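Local structure of alkylpurine DNA glycosylase AlkC (Pseudomonas fluorescens, 5VHV) at residues 35-40 against 50-55; 27-32 against 58-63; 257-262 against 272-277; 289-294 against 341-346. The protein probably excises alkylated purine bases from DNA as a base excision repair glycosylase that does not flip the damaged nucleotide out of the helix. One frame throughout, in Å; residues are numbered along the deposited sequence.

Interaction 1 (35-40 against 50-55)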
loop_
_atom_site.group_PDB
_atom_site.type_symbol
_atom_site.label_atom_id
_atom_site.label_comp_id
_atom_site.label_asym_id
_atom_site.label_seq_id
_atom_site.Cartn_x
_atom_site.Cartn_y
_atom_site.Cartn_z
ATOM N N LYS A 35 28.441 13.372 -14.823
ATOM C CA LYS A 35 28.252 14.816 -14.833
ATOM C C LYS A 35 26.768 15.168 -14.885
ATOM O O LYS A 35 26.289 16.036 -14.144
ATOM C CB LYS A 35 28.985 15.439 -16.017
ATOM C CG LYS A 35 28.883 16.946 -16.050
ATOM C CD LYS A 35 29.687 17.521 -17.216
ATOM C CE LYS A 35 29.632 19.038 -17.252
ATOM N NZ LYS A 35 30.332 19.555 -18.466
ATOM N N HIS A 36 26.028 14.496 -15.769
ATOM C CA HIS A 36 24.602 14.769 -15.952
ATOM C C HIS A 36 23.793 14.380 -14.719
ATOM O O HIS A 36 22.902 15.121 -14.282
ATOM C CB HIS A 36 24.128 13.999 -17.189
ATOM C CG HIS A 36 22.788 14.421 -17.721
ATOM N ND1 HIS A 36 21.613 14.098 -17.089
ATOM C CD2 HIS A 36 22.436 15.111 -18.834
ATOM C CE1 HIS A 36 20.594 14.560 -17.783
ATOM N NE2 HIS A 36 21.061 15.171 -18.855
ATOM N N ALA A 37 24.076 13.208 -14.157
ATOM C CA ALA A 37 23.293 12.706 -13.036
ATOM C C ALA A 37 23.540 13.503 -11.753
ATOM O O ALA A 37 22.613 13.672 -10.946
ATOM C CB ALA A 37 23.615 11.235 -12.805
ATOM N N LYS A 38 24.753 14.024 -11.563
ATOM C CA LYS A 38 25.121 14.631 -10.291
ATOM C C LYS A 38 24.654 16.069 -10.142
ATOM O O LYS A 38 24.696 16.602 -9.025
ATOM C CB LYS A 38 26.645 14.560 -10.103
ATOM C CG LYS A 38 27.103 13.145 -9.828
ATOM C CD LYS A 38 28.533 13.069 -9.288
ATOM C CE LYS A 38 29.556 13.473 -10.297
ATOM N NZ LYS A 38 30.957 13.303 -9.751
ATOM N N ALA A 39 24.213 16.710 -11.220
ATOM C CA ALA A 39 23.920 18.139 -11.173
ATOM C C ALA A 39 22.708 18.388 -10.279
ATOM O O ALA A 39 21.591 17.962 -10.593
ATOM C CB ALA A 39 23.691 18.671 -12.587
ATOM N N GLY A 40 22.923 19.080 -9.161
ATOM C CA GLY A 40 21.834 19.331 -8.228
ATOM C C GLY A 40 21.366 18.122 -7.441
ATOM O O GLY A 40 20.249 18.126 -6.926
ATOM N N MET A 50 15.864 8.653 -9.055
ATOM C CA MET A 50 15.568 7.482 -9.866
ATOM C C MET A 50 15.312 7.884 -11.313
ATOM O O MET A 50 15.906 7.320 -12.246
ATOM C CB MET A 50 14.352 6.751 -9.280
ATOM C CG MET A 50 13.969 5.470 -10.006
ATOM S SD MET A 50 12.965 5.746 -11.455
ATOM C CE MET A 50 11.377 6.191 -10.758
ATOM N N ALA A 51 14.471 8.898 -11.514
ATOM C CA ALA A 51 14.196 9.364 -12.870
ATOM C C ALA A 51 15.446 9.952 -13.508
ATOM O O ALA A 51 15.690 9.768 -14.710
ATOM C CB ALA A 51 13.074 10.406 -12.866
ATOM N N ARG A 52 16.230 10.685 -12.723
ATOM C CA ARG A 52 17.435 11.325 -13.244
ATOM C C ARG A 52 18.408 10.302 -13.831
ATOM O O ARG A 52 19.002 10.548 -14.884
ATOM C CB ARG A 52 18.104 12.146 -12.151
ATOM C CG ARG A 52 19.478 12.763 -12.538
ATOM C CD ARG A 52 19.373 13.855 -13.604
ATOM N NE ARG A 52 18.776 15.094 -13.100
ATOM C CZ ARG A 52 19.410 16.003 -12.377
ATOM N NH1 ARG A 52 20.682 15.811 -12.048
ATOM N NH2 ARG A 52 18.780 17.097 -11.966
ATOM N N VAL A 53 18.548 9.128 -13.204
ATOM C CA VAL A 53 19.470 8.123 -13.739
ATOM C C VAL A 53 19.056 7.721 -15.153
ATOM O O VAL A 53 19.885 7.605 -16.058
ATOM C CB VAL A 53 19.544 6.900 -12.810
ATOM C CG1 VAL A 53 20.304 5.769 -13.482
ATOM C CG2 VAL A 53 20.208 7.278 -11.479
ATOM N N SER A 54 17.765 7.479 -15.355
ATOM C CA SER A 54 17.259 7.123 -16.676
ATOM C C SER A 54 17.500 8.238 -17.687
ATOM O O SER A 54 17.949 7.985 -18.817
ATOM C CB SER A 54 15.764 6.791 -16.573
ATOM O OG SER A 54 15.127 6.760 -17.832
ATOM N N GLU A 55 17.220 9.483 -17.297
ATOM C CA GLU A 55 17.439 10.618 -18.183
ATOM C C GLU A 55 18.912 10.766 -18.533
ATOM O O GLU A 55 19.263 11.122 -19.663
ATOM C CB GLU A 55 16.945 11.904 -17.527
ATOM C CG GLU A 55 15.468 11.884 -17.233
ATOM C CD GLU A 55 15.040 13.007 -16.311
ATOM O OE1 GLU A 55 15.904 13.835 -15.962
ATOM O OE2 GLU A 55 13.839 13.077 -15.955
#
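With its CG anti to the backbone N (chi1 174°) and its chain bent at both chi2 and chi3, Arg52 curls out of helix 46-60 and points the edge of its guanidinium at the C-terminal end of helix 30-38. There the backbone carbonyls of Ala37 and Ala39 meet the edge of the group. The shortest and straightest bond runs from Arg52 NH1 to Ala39 O, 2.8 Å long and nearly straight (164°), with the acceptor lying in the guanidinium plane. Arg52 NH2 adds a weak second bond to Ala39 O at 3.2 Å, and NH1 also reaches Ala37 O at 3.1 Å, again weakly. Before it arrives there, the arginine's aliphatic part passes close to the helix backbone, Arg52 CG lying 3.8 Å from Ala37 CA. His36 takes the same anti setting at chi1, which brings its ring across this stem at a slant, His36 ND1 being 4.1 Å from Arg52 CD; ring and guanidinium planes stand almost perpendicular (89°). The polar partner of His36 ND1 is the hydroxyl of Ser56, which is also hydrogen-bonded to Arg52 O, while Leu14 of helix 11-24 packs on Ala37 and Val53. A cationic group thus meets the carbonyl of Ala37 in the last turn and that of Ala39 just beyond it; the helix dipole would be expected to strengthen the attraction, and the bonds fix the guanidinium edge-on.

Interaction 2 (27-32 against 58-63); sequences AFDAKG and HAVIPL
Asp29 and Val60 are the closest-matched residues of the two backbones, their CA atoms 6.3 Å apart, where the chain enters helix 30-38 and leaves helix 46-60. Asp29 is the centre of an inverse gamma turn and the N-cap of its helix: Asp29 OD1 accepts from Gly32 N at 2.9 Å, the donor standing above the carboxylate plane. On the other side Ile61 is the first residue to abandon helical geometry. No direct hydrogen bond spans the gap. Instead Val60 O accepts from two waters, one of which takes the N-H of Asp29 while the other donates to Asp29 OD2 at 2.8 Å, so that both carboxylate oxygens are engaged. Val60 is forked across the contact, its CG1 lying 3.7 Å from Gly32 C, where the glycine leaves room for it, and its CG2 3.9 Å from Phe28 CE1. The Phe28 ring, extended away from its backbone N (chi1 180°), meets Ile61 CG1 at its edge, in plane, with Phe28 CE1 again 3.9 Å away. Beyond the contact, Phe28 packs on helix 11-24 and Ile61 on Thr68 of helix 65-75. The capped start of one helix set against the C-terminal end of another is what an antiparallel helix pair produces, the building style of the HEAT-like helical solenoid known for this glycosylase family.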
loop_
_atom_site.group_PDB
_atom_site.type_symbol
_atom_site.label_atom_id
_atom_site.label_comp_id
_atom_site.label_asym_id
_atom_site.label_seq_id
_atom_site.Cartn_x
_atom_site.Cartn_y
_atom_site.Cartn_z
ATOM N N ALA A 27 32.232 1.280 -24.526
ATOM C CA ALA A 27 32.325 2.654 -25.002
ATOM C C ALA A 27 31.409 3.619 -24.245
ATOM O O ALA A 27 31.289 4.783 -24.635
ATOM C CB ALA A 27 32.008 2.700 -26.501
ATOM N N PHE A 28 30.788 3.177 -23.160
ATOM C CA PHE A 28 29.868 4.023 -22.401
ATOM C C PHE A 28 30.547 5.310 -21.949
ATOM O O PHE A 28 31.668 5.296 -21.429
ATOM C CB PHE A 28 29.366 3.250 -21.179
ATOM C CG PHE A 28 28.386 4.027 -20.287
ATOM C CD1 PHE A 28 27.197 4.546 -20.789
ATOM C CD2 PHE A 28 28.670 4.213 -18.931
ATOM C CE1 PHE A 28 26.297 5.249 -19.957
ATOM C CE2 PHE A 28 27.783 4.912 -18.096
ATOM C CZ PHE A 28 26.594 5.426 -18.610
ATOM N N ASP A 29 29.833 6.428 -22.103
ATOM C CA ASP A 29 30.330 7.734 -21.664
ATOM C C ASP A 29 30.047 7.884 -20.167
ATOM O O ASP A 29 29.149 8.601 -19.731
ATOM C CB ASP A 29 29.682 8.841 -22.489
ATOM C CG ASP A 29 30.163 10.237 -22.108
ATOM O OD1 ASP A 29 31.128 10.366 -21.333
ATOM O OD2 ASP A 29 29.556 11.222 -22.583
ATOM N N ALA A 30 30.845 7.176 -19.356
ATOM C CA ALA A 30 30.607 7.202 -17.914
ATOM C C ALA A 30 30.801 8.602 -17.347
ATOM O O ALA A 30 30.045 9.037 -16.467
ATOM C CB ALA A 30 31.534 6.216 -17.198
ATOM N N LYS A 31 31.822 9.315 -17.830
ATOM C CA LYS A 31 32.093 10.661 -17.336
ATOM C C LYS A 31 30.923 11.591 -17.625
ATOM O O LYS A 31 30.530 12.390 -16.770
ATOM C CB LYS A 31 33.383 11.185 -17.971
ATOM C CG LYS A 31 33.666 12.657 -17.770
ATOM C CD LYS A 31 35.111 12.983 -18.196
ATOM C CE LYS A 31 35.182 14.246 -19.035
ATOM N NZ LYS A 31 36.584 14.582 -19.453
ATOM N N GLY A 32 30.360 11.505 -18.833
ATOM C CA GLY A 32 29.205 12.322 -19.166
ATOM C C GLY A 32 27.977 11.933 -18.369
ATOM O O GLY A 32 27.199 12.794 -17.949
ATOM N N HIS A 58 19.877 8.231 -21.090
ATOM C CA HIS A 58 19.381 8.616 -22.407
ATOM C C HIS A 58 20.181 9.766 -23.000
ATOM O O HIS A 58 20.366 9.833 -24.227
ATOM C CB HIS A 58 17.901 8.994 -22.334
ATOM C CG HIS A 58 17.265 9.102 -23.676
ATOM N ND1 HIS A 58 17.281 10.263 -24.422
ATOM C CD2 HIS A 58 16.643 8.169 -24.433
ATOM C CE1 HIS A 58 16.673 10.038 -25.577
ATOM N NE2 HIS A 58 16.279 8.778 -25.608
ATOM N N ALA A 59 20.661 10.679 -22.155
ATOM C CA ALA A 59 21.373 11.854 -22.657
ATOM C C ALA A 59 22.740 11.505 -23.242
ATOM O O ALA A 59 23.213 12.206 -24.143
ATOM C CB ALA A 59 21.534 12.894 -21.553
ATOM N N VAL A 60 23.391 10.441 -22.773
ATOM C CA VAL A 60 24.779 10.196 -23.144
ATOM C C VAL A 60 24.989 8.943 -23.988
ATOM O O VAL A 60 26.114 8.740 -24.474
ATOM C CB VAL A 60 25.691 10.155 -21.900
ATOM C CG1 VAL A 60 25.471 11.403 -21.042
ATOM C CG2 VAL A 60 25.480 8.888 -21.087
ATOM N N ILE A 61 23.971 8.118 -24.206
ATOM C CA ILE A 61 24.127 6.861 -24.935
ATOM C C ILE A 61 23.789 7.111 -26.404
ATOM O O ILE A 61 22.631 7.438 -26.713
ATOM C CB ILE A 61 23.245 5.755 -24.352
ATOM C CG1 ILE A 61 23.790 5.356 -22.974
ATOM C CG2 ILE A 61 23.174 4.568 -25.296
ATOM C CD1 ILE A 61 22.942 4.327 -22.208
ATOM N N PRO A 62 24.728 6.922 -27.331
ATOM C CA PRO A 62 24.443 7.262 -28.733
ATOM C C PRO A 62 23.810 6.132 -29.524
ATOM O O PRO A 62 24.108 5.941 -30.706
ATOM C CB PRO A 62 25.831 7.598 -29.285
ATOM C CG PRO A 62 26.711 6.671 -28.531
ATOM C CD PRO A 62 26.167 6.656 -27.132
ATOM N N LEU A 63 22.958 5.355 -28.882
ATOM C CA LEU A 63 22.306 4.220 -29.510
ATOM C C LEU A 63 20.805 4.465 -29.546
ATOM O O LEU A 63 20.271 5.297 -28.805
ATOM C CB LEU A 63 22.603 2.921 -28.748
ATOM C CG LEU A 63 24.086 2.602 -28.532
ATOM C CD1 LEU A 63 24.240 1.353 -27.680
ATOM C CD2 LEU A 63 24.823 2.445 -29.849
HETATM O O HOH W 1 27.567 6.380 -23.983
HETATM O O HOH W 2 28.047 10.620 -24.836
#

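Interaction 3 (257-262 against 272-277)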
loop_
_atom_site.group_PDB
_atom_site.type_symbol
_atom_site.label_atom_id
_atom_site.label_comp_id
_atom_site.label_asym_id
_atom_site.label_seq_id
_atom_site.Cartn_x
_atom_site.Cartn_y
_atom_site.Cartn_z
ATOM N N HIS A 257 -15.157 -1.353 33.660
ATOM C CA HIS A 257 -13.863 -0.779 34.029
ATOM C C HIS A 257 -13.280 0.123 32.940
ATOM O O HIS A 257 -12.060 0.283 32.860
ATOM C CB HIS A 257 -12.830 -1.874 34.361
ATOM C CG HIS A 257 -13.324 -2.940 35.292
ATOM N ND1 HIS A 257 -13.904 -2.659 36.508
ATOM C CD2 HIS A 257 -13.279 -4.291 35.200
ATOM C CE1 HIS A 257 -14.231 -3.792 37.112
ATOM N NE2 HIS A 257 -13.857 -4.796 36.339
ATOM N N LEU A 258 -14.087 0.720 32.070
ATOM C CA LEU A 258 -13.507 1.462 30.950
ATOM C C LEU A 258 -12.784 2.690 31.475
ATOM O O LEU A 258 -13.340 3.449 32.270
ATOM C CB LEU A 258 -14.590 1.871 29.948
ATOM C CG LEU A 258 -14.132 2.835 28.834
ATOM C CD1 LEU A 258 -13.063 2.223 27.973
ATOM C CD2 LEU A 258 -15.282 3.287 27.941
ATOM N N MET A 259 -11.531 2.858 31.081
ATOM C CA MET A 259 -10.799 4.039 31.499
ATOM C C MET A 259 -9.694 4.353 30.506
ATOM O O MET A 259 -9.201 3.477 29.781
ATOM C CB MET A 259 -10.213 3.857 32.905
ATOM C CG MET A 259 -9.083 2.868 33.002
ATOM S SD MET A 259 -8.544 2.606 34.737
ATOM C CE MET A 259 -9.837 1.519 35.305
ATOM N N VAL A 260 -9.319 5.623 30.478
ATOM C CA VAL A 260 -8.082 6.068 29.850
ATOM C C VAL A 260 -7.270 6.764 30.928
ATOM O O VAL A 260 -7.799 7.616 31.653
ATOM C CB VAL A 260 -8.352 6.990 28.648
ATOM C CG1 VAL A 260 -7.063 7.567 28.107
ATOM C CG2 VAL A 260 -9.059 6.224 27.548
ATOM N N THR A 261 -6.018 6.360 31.080
ATOM C CA THR A 261 -5.135 6.960 32.062
ATOM C C THR A 261 -3.801 7.284 31.416
ATOM O O THR A 261 -3.385 6.600 30.468
ATOM C CB THR A 261 -4.897 6.029 33.252
ATOM O OG1 THR A 261 -4.248 4.853 32.789
ATOM C CG2 THR A 261 -6.194 5.643 33.878
ATOM N N PRO A 262 -3.123 8.352 31.869
ATOM C CA PRO A 262 -3.611 9.356 32.822
ATOM C C PRO A 262 -4.708 10.212 32.218
ATOM O O PRO A 262 -4.851 10.266 31.007
ATOM C CB PRO A 262 -2.382 10.225 33.109
ATOM C CG PRO A 262 -1.198 9.521 32.460
ATOM C CD PRO A 262 -1.778 8.677 31.367
ATOM N N ASN A 272 -3.155 4.998 28.243
ATOM C CA ASN A 272 -3.483 3.583 28.392
ATOM C C ASN A 272 -4.994 3.441 28.361
ATOM O O ASN A 272 -5.688 3.909 29.271
ATOM C CB ASN A 272 -2.930 3.020 29.688
ATOM C CG ASN A 272 -1.433 3.178 29.787
ATOM O OD1 ASN A 272 -0.684 2.298 29.371
ATOM N ND2 ASN A 272 -0.986 4.315 30.311
ATOM N N LEU A 273 -5.491 2.786 27.327
ATOM C CA LEU A 273 -6.901 2.457 27.190
ATOM C C LEU A 273 -7.127 1.053 27.738
ATOM O O LEU A 273 -6.458 0.105 27.315
ATOM C CB LEU A 273 -7.314 2.522 25.716
ATOM C CG LEU A 273 -8.674 1.933 25.361
ATOM C CD1 LEU A 273 -9.828 2.686 26.040
ATOM C CD2 LEU A 273 -8.858 1.977 23.842
ATOM N N SER A 274 -8.061 0.907 28.675
ATOM C CA SER A 274 -8.352 -0.437 29.147
ATOM C C SER A 274 -9.829 -0.575 29.492
ATOM O O SER A 274 -10.506 0.399 29.830
ATOM C CB SER A 274 -7.470 -0.817 30.351
ATOM O OG SER A 274 -7.718 -0.005 31.488
ATOM N N PHE A 275 -10.318 -1.801 29.353
ATOM C CA PHE A 275 -11.684 -2.177 29.698
ATOM C C PHE A 275 -11.771 -3.701 29.673
ATOM O O PHE A 275 -10.864 -4.397 29.191
ATOM C CB PHE A 275 -12.699 -1.561 28.734
ATOM C CG PHE A 275 -12.415 -1.863 27.289
ATOM C CD1 PHE A 275 -11.528 -1.081 26.563
ATOM C CD2 PHE A 275 -13.011 -2.951 26.660
ATOM C CE1 PHE A 275 -11.256 -1.360 25.220
ATOM C CE2 PHE A 275 -12.741 -3.235 25.329
ATOM C CZ PHE A 275 -11.857 -2.435 24.610
ATOM N N THR A 276 -12.888 -4.202 30.179
ATOM C CA THR A 276 -13.200 -5.621 30.214
ATOM C C THR A 276 -14.523 -5.846 29.490
ATOM O O THR A 276 -15.482 -5.096 29.699
ATOM C CB THR A 276 -13.287 -6.108 31.660
ATOM O OG1 THR A 276 -12.073 -5.769 32.348
ATOM C CG2 THR A 276 -13.506 -7.623 31.714
ATOM N N LEU A 277 -14.568 -6.862 28.637
ATOM C CA LEU A 277 -15.800 -7.286 27.982
ATOM C C LEU A 277 -16.279 -8.566 28.640
ATOM O O LEU A 277 -15.504 -9.512 28.789
ATOM C CB LEU A 277 -15.584 -7.523 26.487
ATOM C CG LEU A 277 -15.145 -6.303 25.684
ATOM C CD1 LEU A 277 -14.879 -6.694 24.239
ATOM C CD2 LEU A 277 -16.195 -5.200 25.748
HETATM O O HOH W 3 -9.737 -1.057 32.896
#
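Leu258 pushes its CD1 methyl into the angle between two neighbours on the facing strand, 3.8 Å from Leu273 CD1 and 3.9 Å from Phe275 CB. Leu273 CD1 in turn fills the notch between Leu258 and Val260, touching Val260 CG2 at 3.9 Å. These interlocked methyls lie on the face of the hairpin 253-265/270-279 that is packed against strands 285-294 and 339-347, an arrangement consistent with an immunoglobulin-like sandwich. The opposite face carries Met259 beside Ser274 and Thr261 beside Asn272. Here Met259 CG nestles against Ser274 OG (3.5 Å). At the corner of the chain at 257 the His257 ring turns its edge to Thr276, CD2 lying 3.4 Å from OG1, whose hydrogen-bonding partner is His321. The hydrogen-bonded pairs Met259–Ser274 and Thr261–Asn272 zip the antiparallel backbones together, Met259 N reaching Ser274 O at 2.9 Å. Asn272 has its CG beside the backbone N (chi1 -58°). Thr261 O thus takes two N-H groups of one residue at the end of the ladder nearest the hairpin turn, from Asn272 N and, weakly at 3.3 Å, from Asn272 ND2. One face is apolar and buried against the other strands, the other mixed, with Met259 among polar groups and a water joining Ser274 OG to His257 O.

Interaction 4 (289-294 against 341-346); sequences VDYAID and HVVHVL
Val343 sits between Tyr291 and Ile293, one methyl for each: Val343 CG1 is 4.1 Å from Tyr291 CD2, while Val343 CG2 lies 4.2 Å from Ile293 CG1. Val345 extends this apolar face beside Tyr291. The tyrosine CG lies between backbone N and carbonyl carbon (chi1 68°), and its ring leads away from the partner strand to meet Phe307, its hydroxyl bonding to Gln326. On the reverse face Leu346 sends CD1 over the peptide of Tyr291 to a 4.2 Å contact with Ala292 CB. Between the two faces runs a regular antiparallel ladder joining strands 285-294 and 339-347, adjacent inner strands of the C-terminal beta domain, whose packing is consistent with the immunoglobulin-like fold. The pair Ala292–His344 is bonded in both directions, with His344 N to Ala292 O at 2.8 Å, and Asp290–Leu346 likewise, with Asp290 N to Leu346 O at 2.9 Å. Short CA-H...O contacts fill the non-hydrogen-bonded positions, such as Ile293 CA to Val342 O at 3.4 Å. Asp290 directs its carboxylate to strand 305-314, making a salt bridge with Lys308 and accepting from Leu309 N. Further along that face, His344 NE2 donates to Asp294 OD2, a short 2.7 Å and nearly straight (167°) bond. It leaves in the imidazole plane but arrives from above the carboxylate plane, the two planes being turned 62° apart. Past this pair a water receives the N-H of Val342 and donates to Asp294 O, 2.6 Å away.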
loop_
_atom_site.group_PDB
_atom_site.type_symbol
_atom_site.label_atom_id
_atom_site.label_comp_id
_atom_site.label_asym_id
_atom_site.label_seq_id
_atom_site.Cartn_x
_atom_site.Cartn_y
_atom_site.Cartn_z
ATOM N N VAL A 289 -12.950 -5.819 17.864
ATOM C CA VAL A 289 -12.833 -4.751 18.846
ATOM C C VAL A 289 -11.791 -3.763 18.344
ATOM O O VAL A 289 -10.614 -4.110 18.205
ATOM C CB VAL A 289 -12.438 -5.301 20.223
ATOM C CG1 VAL A 289 -12.410 -4.186 21.252
ATOM C CG2 VAL A 289 -13.410 -6.392 20.667
ATOM N N ASP A 290 -12.226 -2.533 18.089
ATOM C CA ASP A 290 -11.349 -1.445 17.681
ATOM C C ASP A 290 -11.602 -0.254 18.614
ATOM O O ASP A 290 -12.431 -0.315 19.524
ATOM C CB ASP A 290 -11.586 -1.075 16.203
ATOM C CG ASP A 290 -11.151 -2.174 15.237
ATOM O OD1 ASP A 290 -10.208 -2.938 15.567
ATOM O OD2 ASP A 290 -11.727 -2.271 14.130
ATOM N N TYR A 291 -10.855 0.832 18.432
ATOM C CA TYR A 291 -11.142 2.058 19.170
ATOM C C TYR A 291 -10.887 3.240 18.264
ATOM O O TYR A 291 -10.253 3.118 17.216
ATOM C CB TYR A 291 -10.314 2.196 20.457
ATOM C CG TYR A 291 -8.827 2.405 20.287
ATOM C CD1 TYR A 291 -7.992 1.338 20.020
ATOM C CD2 TYR A 291 -8.248 3.663 20.479
ATOM C CE1 TYR A 291 -6.638 1.510 19.896
ATOM C CE2 TYR A 291 -6.876 3.838 20.362
ATOM C CZ TYR A 291 -6.091 2.762 20.087
ATOM O OH TYR A 291 -4.734 2.898 19.968
ATOM N N ALA A 292 -11.445 4.384 18.641
ATOM C CA ALA A 292 -11.265 5.582 17.844
ATOM C C ALA A 292 -10.952 6.777 18.728
ATOM O O ALA A 292 -11.463 6.886 19.843
ATOM C CB ALA A 292 -12.496 5.877 17.013
ATOM N N ILE A 293 -10.110 7.668 18.219
ATOM C CA ILE A 293 -9.815 8.933 18.882
ATOM C C ILE A 293 -10.358 10.079 18.043
ATOM O O ILE A 293 -10.085 10.173 16.838
ATOM C CB ILE A 293 -8.307 9.120 19.121
ATOM C CG1 ILE A 293 -7.761 7.956 19.954
ATOM C CG2 ILE A 293 -8.065 10.480 19.815
ATOM C CD1 ILE A 293 -6.246 8.047 20.238
ATOM N N ASP A 294 -11.098 10.975 18.695
ATOM C CA ASP A 294 -11.492 12.254 18.113
ATOM C C ASP A 294 -10.378 13.254 18.382
ATOM O O ASP A 294 -10.360 13.903 19.420
ATOM C CB ASP A 294 -12.787 12.756 18.744
ATOM C CG ASP A 294 -13.991 11.907 18.391
ATOM O OD1 ASP A 294 -13.991 11.275 17.321
ATOM O OD2 ASP A 294 -14.951 11.887 19.190
ATOM N N HIS A 341 -9.565 15.097 24.273
ATOM C CA HIS A 341 -9.527 14.042 23.272
ATOM C C HIS A 341 -10.439 12.918 23.740
ATOM O O HIS A 341 -10.220 12.340 24.811
ATOM C CB HIS A 341 -8.103 13.529 23.075
ATOM C CG HIS A 341 -7.234 14.445 22.267
ATOM N ND1 HIS A 341 -6.875 15.704 22.704
ATOM C CD2 HIS A 341 -6.649 14.284 21.052
ATOM C CE1 HIS A 341 -6.117 16.285 21.788
ATOM N NE2 HIS A 341 -5.963 15.448 20.775
ATOM N N VAL A 342 -11.454 12.607 22.946
ATOM C CA VAL A 342 -12.418 11.567 23.295
ATOM C C VAL A 342 -12.016 10.263 22.611
ATOM O O VAL A 342 -11.654 10.253 21.431
ATOM C CB VAL A 342 -13.846 11.988 22.910
ATOM C CG1 VAL A 342 -14.847 10.889 23.302
ATOM C CG2 VAL A 342 -14.212 13.314 23.591
ATOM N N VAL A 343 -12.103 9.161 23.360
ATOM C CA VAL A 343 -11.719 7.815 22.915
ATOM C C VAL A 343 -12.970 6.951 22.964
ATOM O O VAL A 343 -13.619 6.869 24.019
ATOM C CB VAL A 343 -10.616 7.215 23.802
ATOM C CG1 VAL A 343 -10.192 5.839 23.297
ATOM C CG2 VAL A 343 -9.427 8.146 23.848
ATOM N N HIS A 344 -13.333 6.345 21.828
ATOM C CA HIS A 344 -14.521 5.496 21.732
ATOM C C HIS A 344 -14.125 4.032 21.565
ATOM O O HIS A 344 -13.212 3.717 20.799
ATOM C CB HIS A 344 -15.405 5.883 20.547
ATOM C CG HIS A 344 -15.753 7.339 20.486
ATOM N ND1 HIS A 344 -16.844 7.872 21.133
ATOM C CD2 HIS A 344 -15.163 8.367 19.832
ATOM C CE1 HIS A 344 -16.903 9.170 20.896
ATOM N NE2 HIS A 344 -15.890 9.495 20.112
ATOM N N VAL A 345 -14.823 3.131 22.270
ATOM C CA VAL A 345 -14.609 1.684 22.136
ATOM C C VAL A 345 -15.635 1.139 21.154
ATOM O O VAL A 345 -16.838 1.403 21.288
ATOM C CB VAL A 345 -14.712 0.963 23.493
ATOM C CG1 VAL A 345 -14.663 -0.544 23.319
ATOM C CG2 VAL A 345 -13.572 1.389 24.410
ATOM N N LEU A 346 -15.163 0.386 20.166
ATOM C CA LEU A 346 -15.979 -0.122 19.069
ATOM C C LEU A 346 -15.986 -1.644 19.116
ATOM O O LEU A 346 -14.919 -2.269 19.124
ATOM C CB LEU A 346 -15.425 0.320 17.707
ATOM C CG LEU A 346 -15.167 1.816 17.561
ATOM C CD1 LEU A 346 -14.264 2.109 16.361
ATOM C CD2 LEU A 346 -16.488 2.517 17.419
HETATM O O HOH W 4 -11.962 15.059 21.075
#

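How the interactions relate
Interactions 1 and 2 hold the same two helices, 30-38 and 46-60, 1 being nested inside the chain loop that 2 closes; they meet where His36 NE2 approaches Ala59 CB (3.6 Å). Both are surface contacts, one relying on an arginine gripping carbonyls, the other on waters and a few apolar groups. Interactions 3 and 4 belong to the beta domain across the chain's centre, with centres of 1 and 3 about 54 Å apart. Interaction 3 is partly buried and 4 buried; their apolar faces join, Leu273 CD2 lying 3.6 Å from Tyr291 CG. Backbone ladders dominate these two, whereas interaction 1 depends on one side chain bonded to backbone carbonyls and interaction 2 on waters and apolar packing.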